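Local coordinates for protein glutathione transferase (Phanerochaete chrysosporium, PDB 4F0C) that binds oxidized glutathione disulfide and probably transfers glutathione to electrophilic substrates, as a Ure2p-type member of the glutathione transferase family, at residues Q13-E27 against R210-I224. Numbering follows the deposited sequence.
Sequences QVGPNGWKVDMLLRE and RPAIAESLKTKAEAI. With GDS (oxidized glutathione disulfide), chain B.
Lys220 lays its aliphatic chain over one face of the Trp19 ring. Lys220 CB stands 3.5 Å from the centroid of the six-membered ring of Trp19, a CH-pi contact almost along the ring normal. The chain bends at its end (chi4 -51°), and Lys220 NZ donates to Val14 O at 3.2 Å, from above the carbonyl plane. The indole NE1 itself bonds His12 O. Next along the helix, Ser216 OG donates to Asp22 OD1 (2.7 Å). Arg26 NE reaches the same oxygen from the opposite face of the carboxylate, while NH2 takes Asp22 OD2. Arg26 NH1 bonds Glu215 OE2 at 2.9 Å, the guanidinium and Glu215 carboxylate planes nearly perpendicular. With Arg26 cut back to an alanine, Asp22 and Glu215 would probably lose their shared counter-charge, and a gap would be likely to open among Ala212, Glu215, Ser216 and Thr219. Met23 CE packs on Leu217 CD2 (3.8 Å). At the far end Arg210 NE and NH2 grip the Glu27 carboxylate side-on. The axes of helix segments 18-27 and 211-224 come within 8.4 Å and cross at 137°. The loop before helix 18-28 lines the glutathione site. This first helix of the thioredoxin-like domain packs against the C-terminal helix, an interdomain interface of the GST fold.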
ATOM      1  N   GLN A  13      12.418  13.024  11.150  1.00 20.13           N
ATOM      2  CA  GLN A  13      13.782  12.573  11.350  1.00 17.60           C
ATOM      3  C   GLN A  13      13.854  11.067  11.611  1.00 20.95           C
ATOM      4  O   GLN A  13      14.733  10.383  11.083  1.00 21.37           O
ATOM      5  CB  GLN A  13      14.460  13.353  12.499  1.00 20.05           C
ATOM      6  CG  GLN A  13      14.543  14.878  12.291  1.00 17.83           C
ATOM      7  CD  GLN A  13      13.398  15.630  12.964  1.00 23.35           C
ATOM      8  OE1 GLN A  13      12.270  15.129  13.060  1.00 20.84           O
ATOM      9  NE2 GLN A  13      13.690  16.835  13.445  1.00 22.37           N
ATOM     10  N   VAL A  14      12.936  10.549  12.426  1.00 17.16           N
ATOM     11  CA  VAL A  14      13.002   9.143  12.827  1.00 17.56           C
ATOM     12  C   VAL A  14      12.205   8.231  11.884  1.00 19.29           C
ATOM     13  O   VAL A  14      12.690   7.169  11.490  1.00 20.14           O
ATOM     14  CB  VAL A  14      12.489   8.934  14.262  1.00 18.48           C
ATOM     15  CG1 VAL A  14      12.547   7.441  14.628  1.00 22.88           C
ATOM     16  CG2 VAL A  14      13.318   9.763  15.252  1.00 21.49           C
ATOM     17  N   GLY A  15      10.991   8.637  11.530  1.00 19.37           N
ATOM     18  CA  GLY A  15      10.112   7.788  10.721  1.00 15.70           C
ATOM     19  C   GLY A  15      10.695   7.527   9.336  1.00 15.87           C
ATOM     20  O   GLY A  15      11.280   8.423   8.725  1.00 19.05           O
ATOM     21  N   PRO A  16      10.546   6.295   8.829  1.00 14.80           N
ATOM     22  CA  PRO A  16      11.272   5.990   7.579  1.00 12.50           C
ATOM     23  C   PRO A  16      10.707   6.633   6.333  1.00 12.48           C
ATOM     24  O   PRO A  16      11.469   6.960   5.427  1.00 11.51           O
ATOM     25  CB  PRO A  16      11.146   4.446   7.483  1.00 15.73           C
ATOM     26  CG  PRO A  16      11.085   4.027   8.929  1.00 19.45           C
ATOM     27  CD  PRO A  16      10.170   5.071   9.551  1.00 16.06           C
ATOM     28  N   ASN A  17       9.383   6.806   6.248  1.00 11.00           N
ATOM     29  CA  ASN A  17       8.770   6.931   4.931  1.00  8.23           C
ATOM     30  C   ASN A  17       9.147   8.141   4.071  1.00 12.63           C
ATOM     31  O   ASN A  17       9.245   8.029   2.848  1.00 10.85           O
ATOM     32  CB  ASN A  17       7.247   6.810   5.059  1.00 10.26           C
ATOM     33  CG  ASN A  17       6.833   5.397   5.362  1.00 12.14           C
ATOM     34  OD1 ASN A  17       7.203   4.483   4.631  1.00 11.77           O
ATOM     35  ND2 ASN A  17       6.160   5.196   6.472  1.00  8.78           N
ATOM     36  N   GLY A  18       9.337   9.304   4.678  1.00  9.45           N
ATOM     37  CA  GLY A  18       9.700  10.448   3.853  1.00  9.73           C
ATOM     38  C   GLY A  18      11.065  10.299   3.191  1.00 15.12           C
ATOM     39  O   GLY A  18      11.367  10.992   2.213  1.00 11.36           O
ATOM     40  N   TRP A  19      11.903   9.417   3.731  1.00 13.14           N
ATOM     41  CA  TRP A  19      13.290   9.283   3.227  1.00 10.68           C
ATOM     42  C   TRP A  19      13.349   8.632   1.847  1.00 10.43           C
ATOM     43  O   TRP A  19      14.314   8.833   1.119  1.00 10.67           O
ATOM     44  CB  TRP A  19      14.190   8.563   4.266  1.00  9.60           C
ATOM     45  CG  TRP A  19      14.302   9.464   5.473  1.00 13.44           C
ATOM     46  CD1 TRP A  19      13.581   9.376   6.650  1.00 10.97           C
ATOM     47  CD2 TRP A  19      15.083  10.677   5.568  1.00 12.56           C
ATOM     48  NE1 TRP A  19      13.909  10.438   7.474  1.00 15.15           N
ATOM     49  CE2 TRP A  19      14.826  11.243   6.839  1.00 16.64           C
ATOM     50  CE3 TRP A  19      16.004  11.311   4.720  1.00 12.07           C
ATOM     51  CZ2 TRP A  19      15.430  12.440   7.268  1.00 14.77           C
ATOM     52  CZ3 TRP A  19      16.614  12.506   5.161  1.00 15.76           C
ATOM     53  CH2 TRP A  19      16.309  13.054   6.413  1.00 14.54           C
ATOM     54  N   LYS A  20      12.307   7.877   1.472  1.00 12.99           N
ATOM     55  CA  LYS A  20      12.208   7.391   0.094  1.00 10.51           C
ATOM     56  C   LYS A  20      12.229   8.561  -0.867  1.00 10.52           C
ATOM     57  O   LYS A  20      12.887   8.513  -1.918  1.00 10.03           O
ATOM     58  CB  LYS A  20      10.871   6.674  -0.163  1.00  9.82           C
ATOM     59  CG  LYS A  20      10.585   5.451   0.732  1.00  6.91           C
ATOM     60  CD  LYS A  20       9.140   5.005   0.408  1.00  5.68           C
ATOM     61  CE  LYS A  20       8.559   4.070   1.485  1.00 12.46           C
ATOM     62  NZ  LYS A  20       7.095   3.829   1.170  1.00  8.85           N
ATOM     63  N   VAL A  21      11.449   9.593  -0.533  1.00 10.14           N
ATOM     64  CA  VAL A  21      11.317  10.749  -1.400  1.00  9.24           C
ATOM     65  C   VAL A  21      12.612  11.563  -1.378  1.00 10.28           C
ATOM     66  O   VAL A  21      13.070  12.009  -2.411  1.00 10.01           O
ATOM     67  CB  VAL A  21      10.151  11.640  -0.958  1.00  7.47           C
ATOM     68  CG1 VAL A  21      10.031  12.846  -1.867  1.00  8.97           C
ATOM     69  CG2 VAL A  21       8.833  10.811  -1.011  1.00  7.69           C
ATOM     70  N   ASP A  22      13.161  11.794  -0.185  1.00  7.63           N
ATOM     71  CA  ASP A  22      14.474  12.443  -0.083  1.00 13.87           C
ATOM     72  C   ASP A  22      15.512  11.756  -1.002  1.00 16.92           C
ATOM     73  O   ASP A  22      16.240  12.429  -1.745  1.00 12.31           O
ATOM     74  CB  ASP A  22      14.918  12.426   1.389  1.00 13.65           C
ATOM     75  CG  ASP A  22      16.264  13.119   1.618  1.00 17.78           C
ATOM     76  OD1 ASP A  22      17.330  12.477   1.422  1.00 14.58           O
ATOM     77  OD2 ASP A  22      16.237  14.298   2.009  1.00 13.93           O
ATOM     78  N   MET A  23      15.586  10.419  -0.953  1.00 12.77           N
ATOM     79  CA  MET A  23      16.522   9.670  -1.822  1.00 15.02           C
ATOM     80  C   MET A  23      16.304   9.988  -3.308  1.00 14.44           C
ATOM     81  O   MET A  23      17.255  10.273  -4.023  1.00 13.50           O
ATOM     82  CB  MET A  23      16.337   8.163  -1.640  1.00 16.12           C
ATOM     83  CG  MET A  23      16.947   7.636  -0.359  1.00 16.53           C
ATOM     84  SD  MET A  23      16.521   5.912  -0.020  1.00 13.04           S
ATOM     85  CE  MET A  23      17.118   5.812   1.679  1.00 11.96           C
ATOM     86  N   LEU A  24      15.054   9.917  -3.762  1.00  8.19           N
ATOM     87  CA  LEU A  24      14.763  10.171  -5.179  1.00  9.29           C
ATOM     88  C   LEU A  24      15.095  11.597  -5.596  1.00 12.60           C
ATOM     89  O   LEU A  24      15.652  11.821  -6.671  1.00 10.38           O
ATOM     90  CB  LEU A  24      13.298   9.824  -5.535  1.00  7.99           C
ATOM     91  CG  LEU A  24      12.900  10.195  -6.985  1.00  8.25           C
ATOM     92  CD1 LEU A  24      13.736   9.350  -7.964  1.00 10.67           C
ATOM     93  CD2 LEU A  24      11.419   9.882  -7.172  1.00  8.17           C
ATOM     94  N   LEU A  25      14.755  12.563  -4.745  1.00 11.02           N
ATOM     95  CA  LEU A  25      15.047  13.962  -5.075  1.00 10.61           C
ATOM     96  C   LEU A  25      16.567  14.169  -5.212  1.00 11.52           C
ATOM     97  O   LEU A  25      17.021  14.871  -6.121  1.00 12.73           O
ATOM     98  CB  LEU A  25      14.475  14.905  -4.011  1.00  9.26           C
ATOM     99  CG  LEU A  25      12.939  15.010  -3.976  1.00 11.02           C
ATOM    100  CD1 LEU A  25      12.515  15.778  -2.734  1.00 15.95           C
ATOM    101  CD2 LEU A  25      12.385  15.689  -5.224  1.00 14.00           C
ATOM    102  N   ARG A  26      17.343  13.555  -4.313  1.00 14.15           N
ATOM    103  CA  ARG A  26      18.809  13.656  -4.409  1.00 14.59           C
ATOM    104  C   ARG A  26      19.336  12.974  -5.669  1.00 14.56           C
ATOM    105  O   ARG A  26      20.225  13.504  -6.320  1.00 14.46           O
ATOM    106  CB  ARG A  26      19.505  13.082  -3.172  1.00 11.32           C
ATOM    107  CG  ARG A  26      19.252  13.882  -1.904  1.00 14.30           C
ATOM    108  CD  ARG A  26      20.011  13.341  -0.656  1.00 15.53           C
ATOM    109  NE  ARG A  26      19.376  13.944   0.511  1.00 15.32           N
ATOM    110  CZ  ARG A  26      19.683  15.134   1.015  1.00 21.58           C
ATOM    111  NH1 ARG A  26      20.705  15.838   0.532  1.00 17.21           N
ATOM    112  NH2 ARG A  26      18.973  15.607   2.034  1.00 17.98           N
ATOM    113  N   GLU A  27      18.809  11.787  -5.986  1.00 13.42           N
ATOM    114  CA  GLU A  27      19.219  11.052  -7.199  1.00 14.95           C
ATOM    115  C   GLU A  27      19.011  11.893  -8.459  1.00 16.40           C
ATOM    116  O   GLU A  27      19.837  11.880  -9.372  1.00 15.86           O
ATOM    117  CB  GLU A  27      18.419   9.734  -7.351  1.00 11.93           C
ATOM    118  CG  GLU A  27      18.808   8.627  -6.368  1.00 12.09           C
ATOM    119  CD  GLU A  27      20.095   7.873  -6.754  1.00 17.53           C
ATOM    120  OE1 GLU A  27      20.908   8.385  -7.540  1.00 14.85           O
ATOM    121  OE2 GLU A  27      20.284   6.743  -6.265  1.00 22.68           O
ATOM    122  N   ARG A 210      25.102   3.755  -3.458  1.00 15.59           N
ATOM    123  CA  ARG A 210      24.936   4.856  -4.402  1.00 16.19           C
ATOM    124  C   ARG A 210      25.057   6.195  -3.649  1.00 17.00           C
ATOM    125  O   ARG A 210      24.446   6.368  -2.597  1.00 20.10           O
ATOM    126  CB  ARG A 210      23.560   4.796  -5.078  1.00 17.79           C
ATOM    127  CG  ARG A 210      23.353   3.610  -6.035  1.00 18.23           C
ATOM    128  CD  ARG A 210      21.960   3.690  -6.664  1.00 19.65           C
ATOM    129  NE  ARG A 210      21.801   4.929  -7.444  1.00 15.08           N
ATOM    130  CZ  ARG A 210      22.266   5.094  -8.678  1.00 19.09           C
ATOM    131  NH1 ARG A 210      22.948   4.113  -9.268  1.00 18.87           N
ATOM    132  NH2 ARG A 210      22.066   6.244  -9.318  1.00 19.52           N
ATOM    133  N   PRO A 211      25.821   7.152  -4.200  1.00 20.44           N
ATOM    134  CA  PRO A 211      26.124   8.385  -3.461  1.00 19.47           C
ATOM    135  C   PRO A 211      24.895   9.168  -2.992  1.00 16.41           C
ATOM    136  O   PRO A 211      24.906   9.645  -1.853  1.00 16.58           O
ATOM    137  CB  PRO A 211      26.944   9.201  -4.472  1.00 24.79           C
ATOM    138  CG  PRO A 211      27.681   8.148  -5.253  1.00 31.82           C
ATOM    139  CD  PRO A 211      26.634   7.040  -5.430  1.00 22.97           C
ATOM    140  N   ALA A 212      23.862   9.286  -3.823  1.00 15.53           N
ATOM    141  CA  ALA A 212      22.657  10.023  -3.408  1.00 18.78           C
ATOM    142  C   ALA A 212      21.957   9.324  -2.246  1.00 15.57           C
ATOM    143  O   ALA A 212      21.469   9.973  -1.313  1.00 17.91           O
ATOM    144  CB  ALA A 212      21.692  10.196  -4.572  1.00 18.17           C
ATOM    145  N   ILE A 213      21.899   7.997  -2.296  1.00 12.86           N
ATOM    146  CA  ILE A 213      21.209   7.255  -1.245  1.00 12.61           C
ATOM    147  C   ILE A 213      22.041   7.256   0.046  1.00 17.76           C
ATOM    148  O   ILE A 213      21.526   7.462   1.143  1.00 15.93           O
ATOM    149  CB  ILE A 213      20.871   5.841  -1.735  1.00 13.67           C
ATOM    150  CG1 ILE A 213      19.799   5.948  -2.844  1.00 14.94           C
ATOM    151  CG2 ILE A 213      20.334   4.972  -0.606  1.00 14.25           C
ATOM    152  CD1 ILE A 213      19.299   4.606  -3.342  1.00 17.90           C
ATOM    153  N   ALA A 214      23.346   7.053  -0.100  1.00 17.12           N
ATOM    154  CA  ALA A 214      24.254   7.180   1.023  1.00 15.50           C
ATOM    155  C   ALA A 214      24.132   8.572   1.668  1.00 19.52           C
ATOM    156  O   ALA A 214      24.168   8.700   2.886  1.00 18.09           O
ATOM    157  CB  ALA A 214      25.675   6.938   0.564  1.00 18.05           C
ATOM    158  N   GLU A 215      24.017   9.612   0.845  1.00 18.32           N
ATOM    159  CA  GLU A 215      23.892  10.978   1.352  1.00 17.80           C
ATOM    160  C   GLU A 215      22.570  11.160   2.098  1.00 18.48           C
ATOM    161  O   GLU A 215      22.525  11.790   3.144  1.00 20.00           O
ATOM    162  CB  GLU A 215      24.010  11.990   0.210  1.00 18.56           C
ATOM    163  CG  GLU A 215      23.872  13.455   0.661  1.00 23.13           C
ATOM    164  CD  GLU A 215      24.027  14.434  -0.493  1.00 28.06           C
ATOM    165  OE1 GLU A 215      25.169  14.628  -0.946  1.00 31.62           O
ATOM    166  OE2 GLU A 215      23.019  14.992  -0.956  1.00 25.35           O
ATOM    167  N   SER A 216      21.485  10.605   1.547  1.00 15.70           N
ATOM    168  CA  SER A 216      20.196  10.604   2.225  1.00 12.94           C
ATOM    169  C   SER A 216      20.270   9.939   3.607  1.00 19.00           C
ATOM    170  O   SER A 216      19.743  10.474   4.598  1.00 15.55           O
ATOM    171  CB  SER A 216      19.132   9.921   1.336  1.00 13.51           C
ATOM    172  OG  SER A 216      17.891   9.852   1.997  1.00 19.40           O
ATOM    173  N   LEU A 217      20.921   8.775   3.680  1.00 13.69           N
ATOM    174  CA  LEU A 217      21.013   8.045   4.951  1.00 16.37           C
ATOM    175  C   LEU A 217      21.842   8.836   5.960  1.00 16.66           C
ATOM    176  O   LEU A 217      21.539   8.853   7.155  1.00 16.95           O
ATOM    177  CB  LEU A 217      21.603   6.641   4.741  1.00 18.03           C
ATOM    178  CG  LEU A 217      20.730   5.676   3.927  1.00 18.51           C
ATOM    179  CD1 LEU A 217      21.509   4.397   3.538  1.00 18.28           C
ATOM    180  CD2 LEU A 217      19.424   5.329   4.685  1.00 16.81           C
ATOM    181  N   LYS A 218      22.861   9.523   5.460  1.00 20.24           N
ATOM    182  CA  LYS A 218      23.757  10.274   6.335  1.00 21.87           C
ATOM    183  C   LYS A 218      23.001  11.500   6.866  1.00 20.93           C
ATOM    184  O   LYS A 218      23.134  11.877   8.021  1.00 20.25           O
ATOM    185  CB  LYS A 218      25.027  10.673   5.583  1.00 20.56           C
ATOM    186  CG  LYS A 218      26.003  11.557   6.385  1.00 31.91           C
ATOM    187  CD  LYS A 218      27.215  11.971   5.541  1.00 45.23           C
ATOM    188  CE  LYS A 218      28.280  12.710   6.375  1.00 48.57           C
ATOM    189  NZ  LYS A 218      29.453  13.151   5.550  1.00 51.46           N
ATOM    190  N   THR A 219      22.188  12.105   6.007  1.00 21.74           N
ATOM    191  CA  THR A 219      21.404  13.282   6.356  1.00 16.97           C
ATOM    192  C   THR A 219      20.392  12.914   7.435  1.00 20.43           C
ATOM    193  O   THR A 219      20.184  13.661   8.398  1.00 18.44           O
ATOM    194  CB  THR A 219      20.668  13.826   5.105  1.00 20.96           C
ATOM    195  OG1 THR A 219      21.632  14.264   4.139  1.00 21.35           O
ATOM    196  CG2 THR A 219      19.747  15.006   5.456  1.00 23.29           C
ATOM    197  N   LYS A 220      19.758  11.752   7.276  1.00 16.04           N
ATOM    198  CA  LYS A 220      18.813  11.285   8.278  1.00 15.26           C
ATOM    199  C   LYS A 220      19.480  11.094   9.635  1.00 19.73           C
ATOM    200  O   LYS A 220      18.924  11.518  10.652  1.00 19.74           O
ATOM    201  CB  LYS A 220      18.104   9.998   7.809  1.00 13.61           C
ATOM    202  CG  LYS A 220      17.227   9.310   8.858  1.00 22.86           C
ATOM    203  CD  LYS A 220      16.515   8.104   8.225  1.00 19.07           C
ATOM    204  CE  LYS A 220      15.335   7.586   9.050  1.00 23.53           C
ATOM    205  NZ  LYS A 220      15.726   7.352  10.452  1.00 38.80           N
ATOM    206  N   ALA A 221      20.656  10.453   9.652  1.00 18.92           N
ATOM    207  CA  ALA A 221      21.351  10.181  10.908  1.00 21.10           C
ATOM    208  C   ALA A 221      21.698  11.496  11.616  1.00 26.43           C
ATOM    209  O   ALA A 221      21.554  11.628  12.835  1.00 25.12           O
ATOM    210  CB  ALA A 221      22.627   9.331  10.654  1.00 21.10           C
ATOM    211  N   GLU A 222      22.152  12.476  10.841  1.00 26.97           N
ATOM    212  CA  GLU A 222      22.483  13.788  11.381  1.00 28.23           C
ATOM    213  C   GLU A 222      21.246  14.509  11.901  1.00 23.92           C
ATOM    214  O   GLU A 222      21.294  15.130  12.954  1.00 23.58           O
ATOM    215  CB  GLU A 222      23.223  14.646  10.338  1.00 33.32           C
ATOM    216  CG  GLU A 222      24.546  14.026   9.887  1.00 40.63           C
ATOM    217  CD  GLU A 222      25.262  14.822   8.795  1.00 52.52           C
ATOM    218  OE1 GLU A 222      26.512  14.752   8.755  1.00 52.18           O
ATOM    219  OE2 GLU A 222      24.587  15.500   7.977  1.00 52.68           O
ATOM    220  N   ALA A 223      20.136  14.425  11.171  1.00 20.44           N
ATOM    221  CA  ALA A 223      18.907  15.086  11.611  1.00 21.69           C
ATOM    222  C   ALA A 223      18.416  14.490  12.949  1.00 22.86           C
ATOM    223  O   ALA A 223      17.926  15.195  13.821  1.00 22.90           O
ATOM    224  CB  ALA A 223      17.807  14.979  10.529  1.00 17.80           C
ATOM    225  N   ILE A 224      18.538  13.182  13.088  1.00 21.85           N
ATOM    226  CA  ILE A 224      18.117  12.536  14.316  1.00 21.73           C
ATOM    227  C   ILE A 224      18.996  13.046  15.456  1.00 25.82           C
ATOM    228  O   ILE A 224      18.495  13.575  16.457  1.00 28.91           O
ATOM    229  CB  ILE A 224      18.203  11.018  14.203  1.00 20.70           C
ATOM    230  CG1 ILE A 224      17.070  10.479  13.339  1.00 19.20           C
ATOM    231  CG2 ILE A 224      18.031  10.420  15.542  1.00 24.99           C
ATOM    232  CD1 ILE A 224      17.174   8.984  13.073  1.00 29.31           C
TER
HETATM  233  N1  GDS B 301       1.510   4.673   3.621  1.00  7.86           N
HETATM  234  CA1 GDS B 301       2.083   5.966   4.156  1.00 11.40           C
HETATM  235  C1  GDS B 301       3.266   6.487   3.247  1.00 10.14           C
HETATM  236  OE1 GDS B 301       4.024   5.644   2.680  1.00 11.70           O
HETATM  237  OE2 GDS B 301       3.339   7.738   3.078  1.00 11.88           O
HETATM  238  CB1 GDS B 301       2.610   5.808   5.626  1.00  9.63           C
HETATM  239  CG1 GDS B 301       3.185   7.141   6.159  1.00 13.74           C
HETATM  240  CD1 GDS B 301       3.514   6.981   7.610  1.00 16.41           C
HETATM  241  O1  GDS B 301       3.380   5.951   8.248  1.00 14.96           O
HETATM  242  N2  GDS B 301       4.008   8.128   8.198  1.00 15.70           N
HETATM  243  CA2 GDS B 301       4.361   8.171   9.630  1.00 14.28           C
HETATM  244  C2  GDS B 301       3.530   9.213  10.339  1.00 14.39           C
HETATM  245  O2  GDS B 301       3.336  10.310   9.806  1.00 14.79           O
HETATM  246  CB2 GDS B 301       5.826   8.628   9.825  1.00 18.74           C
HETATM  247  SG2 GDS B 301       6.953   7.314   9.309  1.00 20.16           S
HETATM  248  N3  GDS B 301       3.102   8.910  11.582  1.00 17.08           N
HETATM  249  CA3 GDS B 301       2.344   9.882  12.320  1.00 23.21           C
HETATM  250  C3  GDS B 301       1.120   9.241  12.964  1.00 23.71           C
HETATM  251  OE3 GDS B 301       0.502   9.899  13.830  1.00 29.19           O
HETATM  252  OE4 GDS B 301       0.799   8.126  12.514  1.00 26.25           O
HETATM  253  N4  GDS B 301       3.957   3.225   8.888  1.00 16.15           N
HETATM  254  CA4 GDS B 301       3.446   2.062   8.149  1.00 11.59           C
HETATM  255  C4  GDS B 301       3.870   2.206   6.658  1.00 12.91           C
HETATM  256  OE5 GDS B 301       4.952   2.792   6.395  1.00 12.57           O
HETATM  257  OE6 GDS B 301       3.090   1.700   5.826  1.00 12.99           O
HETATM  258  C5  GDS B 301       4.367   3.106  10.193  1.00 19.18           C
HETATM  259  O5  GDS B 301       4.345   2.047  10.821  1.00 18.09           O
HETATM  260  CA5 GDS B 301       4.900   4.353  10.887  1.00 17.46           C
HETATM  261  N5  GDS B 301       4.661   4.276  12.355  1.00 16.28           N
HETATM  262  CB5 GDS B 301       6.400   4.444  10.586  1.00 18.22           C
HETATM  263  SG5 GDS B 301       7.056   6.087  11.067  1.00 20.81           S
HETATM  264  CA6 GDS B 301       1.179   5.285  14.338  1.00 24.53           C
HETATM  265  C6  GDS B 301       0.843   3.857  14.932  1.00 26.85           C
HETATM  266  OE7 GDS B 301      -0.067   3.767  15.783  1.00 28.20           O
HETATM  267  OE8 GDS B 301       1.511   2.896  14.494  1.00 26.92           O
HETATM  268  N6  GDS B 301       0.050   6.192  14.541  1.00 24.14           N
HETATM  269  CB6 GDS B 301       2.483   5.778  15.032  1.00 20.34           C
HETATM  270  CG6 GDS B 301       3.743   5.074  14.505  1.00 18.60           C
HETATM  271  CD6 GDS B 301       3.892   5.273  13.002  1.00 22.20           C
HETATM  272  O6  GDS B 301       3.432   6.219  12.352  1.00 21.34           O
HETATM  273  O   HOH W   1      16.452  17.649  13.281  1.00 24.57           O
HETATM  274  O   HOH W   2      23.571   8.250  -6.584  1.00 14.65           O